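Local coordinates for thiamine-binding periplasmic protein (Escherichia coli, PDB 2QRY) that binds thiamine and its mono- and diphosphates with high affinity in the periplasm as the solute-binding component of a thiamine-importing ABC transporter, at residues R155-D160 with T193-K198; E146-D151 with Q187-K192; V131-K136 with K231-A236. All blocks are in the same frame, centred on the assembly; numbering follows the deposited sequence.

Interaction 1 of 3, residues R155-D160 with T193-K198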
loop_
_atom_site.group_PDB
_atom_site.type_symbol
_atom_site.label_atom_id
_atom_site.label_comp_id
_atom_site.label_asym_id
_atom_site.label_seq_id
_atom_site.Cartn_x
_atom_site.Cartn_y
_atom_site.Cartn_z
ATOM N N ARG A 155 -6.736 20.551 7.717
ATOM C CA ARG A 155 -5.337 20.203 7.929
ATOM C C ARG A 155 -5.140 18.823 7.304
ATOM O O ARG A 155 -5.894 17.892 7.583
ATOM C CB ARG A 155 -5.021 20.121 9.424
ATOM C CG ARG A 155 -5.717 21.157 10.285
ATOM C CD ARG A 155 -5.020 22.498 10.254
ATOM N NE ARG A 155 -3.643 22.413 10.734
ATOM C CZ ARG A 155 -3.277 21.825 11.870
ATOM N NH1 ARG A 155 -4.189 21.257 12.655
ATOM N NH2 ARG A 155 -1.996 21.810 12.221
ATOM N N VAL A 156 -4.119 18.688 6.470
ATOM C CA VAL A 156 -3.853 17.422 5.812
ATOM C C VAL A 156 -2.432 16.917 6.024
ATOM O O VAL A 156 -1.493 17.697 6.119
ATOM C CB VAL A 156 -4.110 17.541 4.294
ATOM C CG1 VAL A 156 -3.586 16.322 3.568
ATOM C CG2 VAL A 156 -5.595 17.691 4.036
ATOM N N ILE A 157 -2.297 15.598 6.111
ATOM C CA ILE A 157 -0.998 14.950 6.250
ATOM C C ILE A 157 -0.962 13.774 5.266
ATOM O O ILE A 157 -1.944 13.048 5.127
ATOM C CB ILE A 157 -0.764 14.426 7.694
ATOM C CG1 ILE A 157 -0.465 15.604 8.628
ATOM C CG2 ILE A 157 0.411 13.452 7.724
ATOM C CD1 ILE A 157 -0.287 15.223 10.085
ATOM N N TYR A 158 0.150 13.598 4.564
ATOM C CA TYR A 158 0.262 12.477 3.635
ATOM C C TYR A 158 1.707 12.004 3.553
ATOM O O TYR A 158 2.579 12.564 4.217
ATOM C CB TYR A 158 -0.289 12.858 2.252
ATOM C CG TYR A 158 0.472 13.955 1.544
ATOM C CD1 TYR A 158 1.546 13.657 0.708
ATOM C CD2 TYR A 158 0.125 15.294 1.719
ATOM C CE1 TYR A 158 2.258 14.667 0.064
ATOM C CE2 TYR A 158 0.835 16.309 1.079
ATOM C CZ TYR A 158 1.896 15.988 0.257
ATOM O OH TYR A 158 2.604 16.988 -0.365
ATOM N N GLN A 159 1.963 10.970 2.754
ATOM C CA GLN A 159 3.311 10.414 2.643
ATOM C C GLN A 159 4.106 10.815 1.409
ATOM O O GLN A 159 3.551 11.194 0.377
ATOM C CB GLN A 159 3.264 8.883 2.709
ATOM C CG GLN A 159 2.434 8.315 3.851
ATOM C CD GLN A 159 0.950 8.470 3.606
ATOM O OE1 GLN A 159 0.479 8.293 2.490
ATOM N NE2 GLN A 159 0.205 8.793 4.650
ATOM N N ASP A 160 5.422 10.698 1.539
ATOM C CA ASP A 160 6.366 11.023 0.481
ATOM C C ASP A 160 6.270 9.974 -0.624
ATOM O O ASP A 160 6.481 8.788 -0.382
ATOM C CB ASP A 160 7.782 11.032 1.057
ATOM C CG ASP A 160 8.800 11.583 0.086
ATOM O OD1 ASP A 160 8.664 11.326 -1.127
ATOM O OD2 ASP A 160 9.749 12.261 0.536
ATOM N N THR A 193 -1.263 21.534 4.052
ATOM C CA THR A 193 -0.408 20.454 4.532
ATOM C C THR A 193 0.337 20.728 5.838
ATOM O O THR A 193 1.158 21.637 5.921
ATOM C CB THR A 193 0.634 20.077 3.466
ATOM O OG1 THR A 193 -0.033 19.803 2.231
ATOM C CG2 THR A 193 1.410 18.842 3.899
ATOM N N VAL A 194 0.055 19.923 6.856
ATOM C CA VAL A 194 0.723 20.071 8.143
ATOM C C VAL A 194 2.138 19.500 8.033
ATOM O O VAL A 194 3.108 20.117 8.479
ATOM C CB VAL A 194 -0.041 19.325 9.260
ATOM C CG1 VAL A 194 0.741 19.390 10.560
ATOM C CG2 VAL A 194 -1.420 19.939 9.442
ATOM N N THR A 195 2.251 18.324 7.426
ATOM C CA THR A 195 3.553 17.690 7.253
ATOM C C THR A 195 3.486 16.518 6.276
ATOM O O THR A 195 2.406 16.078 5.880
ATOM C CB THR A 195 4.109 17.168 8.601
ATOM O OG1 THR A 195 5.495 16.835 8.443
ATOM C CG2 THR A 195 3.347 15.931 9.055
ATOM N N VAL A 196 4.655 16.026 5.892
ATOM C CA VAL A 196 4.754 14.900 4.984
ATOM C C VAL A 196 5.774 13.930 5.565
ATOM O O VAL A 196 6.927 14.297 5.790
ATOM C CB VAL A 196 5.226 15.340 3.597
ATOM C CG1 VAL A 196 5.319 14.124 2.679
ATOM C CG2 VAL A 196 4.284 16.390 3.035
ATOM N N THR A 197 5.348 12.696 5.813
ATOM C CA THR A 197 6.226 11.681 6.377
ATOM C C THR A 197 6.693 10.687 5.302
ATOM O O THR A 197 6.098 10.591 4.225
ATOM C CB THR A 197 5.504 10.892 7.467
ATOM O OG1 THR A 197 4.502 10.073 6.858
ATOM C CG2 THR A 197 4.827 11.835 8.453
ATOM N N LYS A 198 7.748 9.940 5.612
ATOM C CA LYS A 198 8.297 8.957 4.690
ATOM C C LYS A 198 7.408 7.722 4.621
ATOM O O LYS A 198 7.299 7.078 3.577
ATOM C CB LYS A 198 9.702 8.536 5.138
ATOM C CG LYS A 198 10.794 9.536 4.823
ATOM C CD LYS A 198 12.150 8.998 5.258
ATOM C CE LYS A 198 13.269 9.739 4.572
ATOM N NZ LYS A 198 13.078 11.201 4.708
HETATM O O HOH W 1 2.015 19.556 0.418
HETATM O O HOH W 2 10.699 12.600 3.109
#
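A beta-alpha-beta crossover brings strands 156-159 and 193-197 side by side as parallel neighbours, Val156 facing Thr193 and Tyr158 facing Val196. Two residues separate Thr193 from Val196 but only one separates Val156 from Tyr158, so strand 193-197 carries an extra residue, a beta bulge at Val194, whose helical backbone (phi -76°, psi -45°) turns its CB toward strand 156-159. Val194 N still donates to Val156 O (2.8 Å). Beyond the bulge Thr197 N reaches Tyr158 O at 3.2 Å, and Asp160 N returns a bond to Thr197 O at 2.8 Å.

Val194 then packs against two partners. Its CB meets CG1 of Ile157 at 3.8 Å, while its CG2 lies over one face of the Arg155 guanidinium, 3.4 Å from NH2, so the flat cation covers one methyl of a branched side chain just before strand 156-159 begins. On the face of the sheet opposite Ile157, chi1 of 64° sets Tyr158 CG between the backbone N and the carbonyl carbon, and the ring leans toward the neighbouring strand. Val196 CG2 makes a CH-pi contact 4.0 Å from the ring centroid, and Thr193 OG1 lies at the ring edge. One water joins Tyr158 OH to Thr193 OG1. Trp324 NE1 also bonds that phenol, and Thr193 OG1 bonds Leu189 O.

Helices 165-178 and 182-190 make up most of the connection, and strand 214-218 pairs with strand 156-159 on its far edge. Toward the ligand end, Gln159 NE2 bonds Leu216 O. Asp160 OD2 forms a salt bridge with Arg162 and accepts from a water shared with Lys198 NZ.

Interaction 2 of 3, residues E146-D151 with Q187-K192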
loop_
_atom_site.group_PDB
_atom_site.type_symbol
_atom_site.label_atom_id
_atom_site.label_comp_id
_atom_site.label_asym_id
_atom_site.label_seq_id
_atom_site.Cartn_x
_atom_site.Cartn_y
_atom_site.Cartn_z
ATOM N N GLU A 146 -12.290 19.309 -4.325
ATOM C CA GLU A 146 -12.727 20.196 -3.260
ATOM C C GLU A 146 -11.659 20.294 -2.170
ATOM O O GLU A 146 -11.328 21.387 -1.716
ATOM C CB GLU A 146 -14.040 19.705 -2.659
ATOM C CG GLU A 146 -14.438 20.460 -1.407
ATOM C CD GLU A 146 -15.822 20.102 -0.914
ATOM O OE1 GLU A 146 -16.207 18.915 -0.999
ATOM O OE2 GLU A 146 -16.518 21.012 -0.425
ATOM N N LEU A 147 -11.122 19.148 -1.759
ATOM C CA LEU A 147 -10.081 19.116 -0.739
ATOM C C LEU A 147 -8.931 20.051 -1.104
ATOM O O LEU A 147 -8.385 20.740 -0.243
ATOM C CB LEU A 147 -9.555 17.686 -0.569
ATOM C CG LEU A 147 -8.340 17.446 0.334
ATOM C CD1 LEU A 147 -8.169 15.956 0.594
ATOM C CD2 LEU A 147 -7.089 17.984 -0.331
ATOM N N VAL A 148 -8.573 20.072 -2.384
ATOM C CA VAL A 148 -7.482 20.909 -2.869
ATOM C C VAL A 148 -7.848 22.383 -3.038
ATOM O O VAL A 148 -7.065 23.274 -2.703
ATOM C CB VAL A 148 -6.961 20.407 -4.243
ATOM C CG1 VAL A 148 -5.969 21.411 -4.823
ATOM C CG2 VAL A 148 -6.312 19.037 -4.102
ATOM N N GLU A 149 -9.045 22.636 -3.551
ATOM C CA GLU A 149 -9.478 23.999 -3.829
ATOM C C GLU A 149 -10.363 24.724 -2.816
ATOM O O GLU A 149 -10.430 25.954 -2.827
ATOM C CB GLU A 149 -10.138 24.012 -5.207
ATOM C CG GLU A 149 -9.143 23.733 -6.320
ATOM C CD GLU A 149 -9.795 23.243 -7.591
ATOM O OE1 GLU A 149 -10.876 23.767 -7.946
ATOM O OE2 GLU A 149 -9.220 22.338 -8.239
ATOM N N SER A 150 -11.028 23.975 -1.944
ATOM C CA SER A 150 -11.911 24.564 -0.939
ATOM C C SER A 150 -11.255 25.678 -0.138
ATOM O O SER A 150 -10.035 25.712 0.013
ATOM C CB SER A 150 -12.408 23.480 0.022
ATOM O OG SER A 150 -13.243 24.020 1.027
ATOM N N ASP A 151 -12.077 26.584 0.379
ATOM C CA ASP A 151 -11.589 27.699 1.180
ATOM C C ASP A 151 -11.480 27.263 2.634
ATOM O O ASP A 151 -10.911 27.973 3.462
ATOM C CB ASP A 151 -12.542 28.892 1.080
ATOM C CG ASP A 151 -12.906 29.227 -0.350
ATOM O OD1 ASP A 151 -13.603 28.406 -0.997
ATOM O OD2 ASP A 151 -12.493 30.309 -0.826
ATOM N N GLN A 187 0.329 23.170 -5.305
ATOM C CA GLN A 187 0.630 24.376 -4.537
ATOM C C GLN A 187 -0.523 24.700 -3.588
ATOM O O GLN A 187 -0.304 25.118 -2.453
ATOM C CB GLN A 187 0.895 25.561 -5.465
ATOM C CG GLN A 187 2.192 25.421 -6.242
ATOM C CD GLN A 187 2.433 26.567 -7.201
ATOM O OE1 GLN A 187 2.447 27.735 -6.804
ATOM N NE2 GLN A 187 2.632 26.238 -8.475
ATOM N N LYS A 188 -1.752 24.483 -4.051
ATOM C CA LYS A 188 -2.933 24.737 -3.236
ATOM C C LYS A 188 -3.024 23.736 -2.092
ATOM O O LYS A 188 -3.417 24.099 -0.982
ATOM C CB LYS A 188 -4.209 24.658 -4.082
ATOM C CG LYS A 188 -4.340 25.745 -5.137
ATOM C CD LYS A 188 -5.589 25.526 -5.986
ATOM C CE LYS A 188 -5.717 26.578 -7.085
ATOM N NZ LYS A 188 -6.867 26.270 -7.987
ATOM N N LEU A 189 -2.665 22.480 -2.360
ATOM C CA LEU A 189 -2.716 21.453 -1.321
ATOM C C LEU A 189 -1.621 21.696 -0.283
ATOM O O LEU A 189 -1.797 21.393 0.893
ATOM C CB LEU A 189 -2.537 20.052 -1.919
ATOM C CG LEU A 189 -3.422 18.937 -1.338
ATOM C CD1 LEU A 189 -2.955 17.579 -1.853
ATOM C CD2 LEU A 189 -3.376 18.961 0.179
ATOM N N ALA A 190 -0.489 22.235 -0.727
ATOM C CA ALA A 190 0.631 22.509 0.172
ATOM C C ALA A 190 0.237 23.464 1.297
ATOM O O ALA A 190 0.767 23.376 2.404
ATOM C CB ALA A 190 1.813 23.085 -0.618
ATOM N N LYS A 191 -0.698 24.370 1.014
ATOM C CA LYS A 191 -1.157 25.343 2.010
ATOM C C LYS A 191 -1.978 24.696 3.121
ATOM O O LYS A 191 -2.143 25.268 4.196
ATOM C CB LYS A 191 -2.004 26.433 1.347
ATOM C CG LYS A 191 -1.271 27.288 0.333
ATOM C CD LYS A 191 -2.264 28.178 -0.408
ATOM C CE LYS A 191 -1.608 28.916 -1.563
ATOM N NZ LYS A 191 -2.638 29.531 -2.445
ATOM N N LYS A 192 -2.510 23.510 2.857
ATOM C CA LYS A 192 -3.308 22.820 3.862
ATOM C C LYS A 192 -2.520 21.666 4.468
ATOM O O LYS A 192 -3.034 20.924 5.306
ATOM C CB LYS A 192 -4.602 22.297 3.232
ATOM C CG LYS A 192 -5.397 23.369 2.499
ATOM C CD LYS A 192 -6.673 22.810 1.888
ATOM C CE LYS A 192 -7.342 23.863 1.019
ATOM N NZ LYS A 192 -8.495 23.311 0.264
#
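Lys192 reaches across to the last turn of helix 144-149 and supplies nearly all the polar contact. Its ammonium donates to Leu147 O at 2.6 Å and to Ser150 O at 2.9 Å, with a third, weak bond to Val148 O at 3.3 Å. The two stronger bonds come from off the carbonyl planes: NZ stands 46° out of that of Leu147 and is tilted 29° from that of Ser150. The torsions chi2 to chi4 are all near 180°, and this full extension carries the nitrogen to the helix end, with CD and CE running beside Leu147 O on the way.

The apolar contacts lie next to this grip. Leu147 CD2 meets Leu189 CD2 at 3.9 Å, the side chains crossing at a slant, and Val148 CG2 touches Leu189 CG at 4.0 Å. Val148 CG1 abuts the CB of Lys188, whose aliphatic part serves here as a hydrocarbon. Met174 of helix 165-178 touches both Val148 and Leu189.

Charge adds only a loose term: Lys188 NZ is 4.6 Å from Glu149 OE2, beyond salt-bridge range, and that oxygen is hydrogen-bonded to Tyr178 OH. A long, flexible lysine suits the place because the carbonyls of Leu147 and Val148, in the last turn, have no further turn of helix to supply N-H donors, and that of Ser150 lies just beyond the helix end; its positive charge would probably be favoured by the partial negative charge that gathers there.

Interaction 3 of 3, residues V131-K136 with K231-A236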
loop_
_atom_site.group_PDB
_atom_site.type_symbol
_atom_site.label_atom_id
_atom_site.label_comp_id
_atom_site.label_asym_id
_atom_site.label_seq_id
_atom_site.Cartn_x
_atom_site.Cartn_y
_atom_site.Cartn_z
ATOM N N VAL A 131 -8.737 9.778 5.359
ATOM C CA VAL A 131 -9.499 9.426 6.552
ATOM C C VAL A 131 -9.619 10.626 7.480
ATOM O O VAL A 131 -8.692 11.437 7.580
ATOM C CB VAL A 131 -8.823 8.281 7.321
ATOM C CG1 VAL A 131 -9.466 8.119 8.691
ATOM C CG2 VAL A 131 -8.938 6.989 6.527
ATOM N N TYR A 132 -10.768 10.744 8.142
ATOM C CA TYR A 132 -11.019 11.835 9.084
ATOM C C TYR A 132 -11.856 11.343 10.265
ATOM O O TYR A 132 -12.340 10.208 10.271
ATOM C CB TYR A 132 -11.752 12.998 8.402
ATOM C CG TYR A 132 -13.134 12.645 7.899
ATOM C CD1 TYR A 132 -13.306 11.967 6.692
ATOM C CD2 TYR A 132 -14.271 12.953 8.652
ATOM C CE1 TYR A 132 -14.586 11.599 6.244
ATOM C CE2 TYR A 132 -15.555 12.588 8.217
ATOM C CZ TYR A 132 -15.699 11.915 7.015
ATOM O OH TYR A 132 -16.946 11.560 6.585
ATOM N N ASP A 133 -12.029 12.217 11.252
ATOM C CA ASP A 133 -12.804 11.907 12.450
ATOM C C ASP A 133 -14.151 12.622 12.333
ATOM O O ASP A 133 -14.211 13.849 12.431
ATOM C CB ASP A 133 -12.062 12.419 13.688
ATOM C CG ASP A 133 -12.692 11.946 14.992
ATOM O OD1 ASP A 133 -13.936 11.821 15.058
ATOM O OD2 ASP A 133 -11.928 11.714 15.955
ATOM N N LYS A 134 -15.225 11.866 12.127
ATOM C CA LYS A 134 -16.548 12.467 11.992
ATOM C C LYS A 134 -16.956 13.287 13.208
ATOM O O LYS A 134 -17.815 14.160 13.105
ATOM C CB LYS A 134 -17.602 11.393 11.719
ATOM C CG LYS A 134 -17.479 10.743 10.355
ATOM C CD LYS A 134 -18.486 9.619 10.192
ATOM C CE LYS A 134 -18.212 8.489 11.171
ATOM N NZ LYS A 134 -19.180 7.369 11.011
ATOM N N ASN A 135 -16.353 13.006 14.358
ATOM C CA ASN A 135 -16.673 13.758 15.567
ATOM C C ASN A 135 -15.961 15.101 15.545
ATOM O O ASN A 135 -16.353 16.022 16.258
ATOM C CB ASN A 135 -16.241 13.008 16.836
ATOM C CG ASN A 135 -17.049 11.751 17.084
ATOM O OD1 ASN A 135 -18.236 11.686 16.759
ATOM N ND2 ASN A 135 -16.413 10.748 17.682
ATOM N N LYS A 136 -14.915 15.209 14.731
ATOM C CA LYS A 136 -14.137 16.443 14.652
ATOM C C LYS A 136 -14.299 17.199 13.336
ATOM O O LYS A 136 -14.077 18.404 13.279
ATOM C CB LYS A 136 -12.652 16.138 14.871
ATOM C CG LYS A 136 -12.287 15.620 16.258
ATOM C CD LYS A 136 -10.805 15.258 16.289
ATOM C CE LYS A 136 -10.224 15.243 17.699
ATOM N NZ LYS A 136 -10.761 14.157 18.558
ATOM N N LYS A 231 -15.109 1.434 17.654
ATOM C CA LYS A 231 -15.379 2.842 17.357
ATOM C C LYS A 231 -15.670 3.023 15.868
ATOM O O LYS A 231 -14.920 2.539 15.022
ATOM C CB LYS A 231 -14.184 3.722 17.752
ATOM C CG LYS A 231 -13.943 3.836 19.256
ATOM C CD LYS A 231 -12.916 4.928 19.602
ATOM C CE LYS A 231 -11.513 4.575 19.106
ATOM N NZ LYS A 231 -10.480 5.601 19.458
ATOM N N ASP A 232 -16.759 3.711 15.542
ATOM C CA ASP A 232 -17.089 3.925 14.140
ATOM C C ASP A 232 -17.159 5.412 13.806
ATOM O O ASP A 232 -17.878 5.825 12.894
ATOM C CB ASP A 232 -18.408 3.229 13.788
ATOM C CG ASP A 232 -19.611 3.927 14.378
ATOM O OD1 ASP A 232 -19.573 4.266 15.582
ATOM O OD2 ASP A 232 -20.598 4.130 13.637
ATOM N N ASN A 233 -16.398 6.214 14.547
ATOM C CA ASN A 233 -16.359 7.651 14.315
ATOM C C ASN A 233 -15.371 8.019 13.195
ATOM O O ASN A 233 -15.446 9.113 12.630
ATOM C CB ASN A 233 -16.001 8.392 15.612
ATOM C CG ASN A 233 -14.675 7.944 16.198
ATOM O OD1 ASN A 233 -14.493 6.770 16.530
ATOM N ND2 ASN A 233 -13.739 8.883 16.330
ATOM N N TYR A 234 -14.450 7.113 12.867
ATOM C CA TYR A 234 -13.495 7.393 11.797
ATOM C C TYR A 234 -14.071 6.943 10.467
ATOM O O TYR A 234 -14.743 5.923 10.389
ATOM C CB TYR A 234 -12.155 6.689 12.036
ATOM C CG TYR A 234 -11.407 7.229 13.227
ATOM C CD1 TYR A 234 -11.409 6.550 14.450
ATOM C CD2 TYR A 234 -10.760 8.462 13.159
ATOM C CE1 TYR A 234 -10.794 7.090 15.571
ATOM C CE2 TYR A 234 -10.142 9.018 14.280
ATOM C CZ TYR A 234 -10.166 8.330 15.480
ATOM O OH TYR A 234 -9.591 8.898 16.591
ATOM N N ALA A 235 -13.805 7.711 9.417
ATOM C CA ALA A 235 -14.317 7.381 8.103
ATOM C C ALA A 235 -13.380 7.800 6.986
ATOM O O ALA A 235 -12.547 8.689 7.149
ATOM C CB ALA A 235 -15.678 8.033 7.903
ATOM N N ALA A 236 -13.528 7.134 5.847
ATOM C CA ALA A 236 -12.740 7.422 4.660
ATOM C C ALA A 236 -13.689 8.161 3.728
ATOM O O ALA A 236 -14.752 7.641 3.383
ATOM C CB ALA A 236 -12.266 6.123 4.013
#
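Val131, Tyr132 and Asp133 run antiparallel to Tyr234, Ala235 and Ala236, the two strand axes 4.7 Å apart at their closest and their directions 149° apart. Tyr132 and Ala235 are the hydrogen-bonded pair: Tyr132 N donates to Ala235 O at 2.9 Å, and Ala235 N to Tyr132 O at 3.0 Å. Val131 with Ala236, and Asp133 with Tyr234, are the non-hydrogen-bonded pairs on either side of it. Where the strands end, Lys134 N continues the pattern with a bond to Asn233 O, 2.8 Å long.

The side chains of Tyr132 and Ala235 share one face of the sheet, and the tyrosine's CZ and OH both lie 4.0 Å from Ala235 CB; the small methyl suits a place beside which the broad ring leans in. Val131 and Ala236 share the other face with Asp133 and Tyr234, and there Val131 also packs on Tyr204 and Phe207 of helix 200-208. Asp133 does two jobs. Its OD1 takes the backbone N of Asn135, an Asx turn that starts the chain's departure from the strand, and it also receives a weak bond of 3.2 Å from Asn233 ND2. Its OD2 comes within 3.6 Å of Tyr234 CE2, carboxylate and ring planes being 55° apart. The side chains of Asn135 and Asn233 cross at about a right angle with their amide planes nearly parallel, ND2 of Asn135 close to Asn233 CB.

Lys134 bends once, at chi3 (-64°), and that turn brings NZ back to Asp232 O at 2.8 Å. One lysine thus holds consecutive carbonyls of the partner loop, Asn233 by its backbone N-H and Asp232 by its ammonium, while Asp232 OD2, too far for a salt bridge, probably contributes only a mild attraction at this solvent-facing end of the sheet.

Interactions 1 and 2 are built from successive elements, helix 144-149 leading to strand 156-159 and helix 182-190 to strand 193-197, and their centres are about 13 Å apart. They meet directly: Val156 N lies 2.7 Å from Lys192 O, a probable hydrogen bond. Interaction 3 stands about 18 Å from interaction 1 and about 21 Å from interaction 2, centre to centre, and touches neither, though strand 214-218 pairs with both strand 121-133 and strand 156-159, putting interactions 1 and 3 in one sheet. The side chain of Gln159 in interaction 1 is about 5 Å from the bound thiamin phosphate and that of Val131 in interaction 3 about 7 Å; interaction 2 lies away from the pocket.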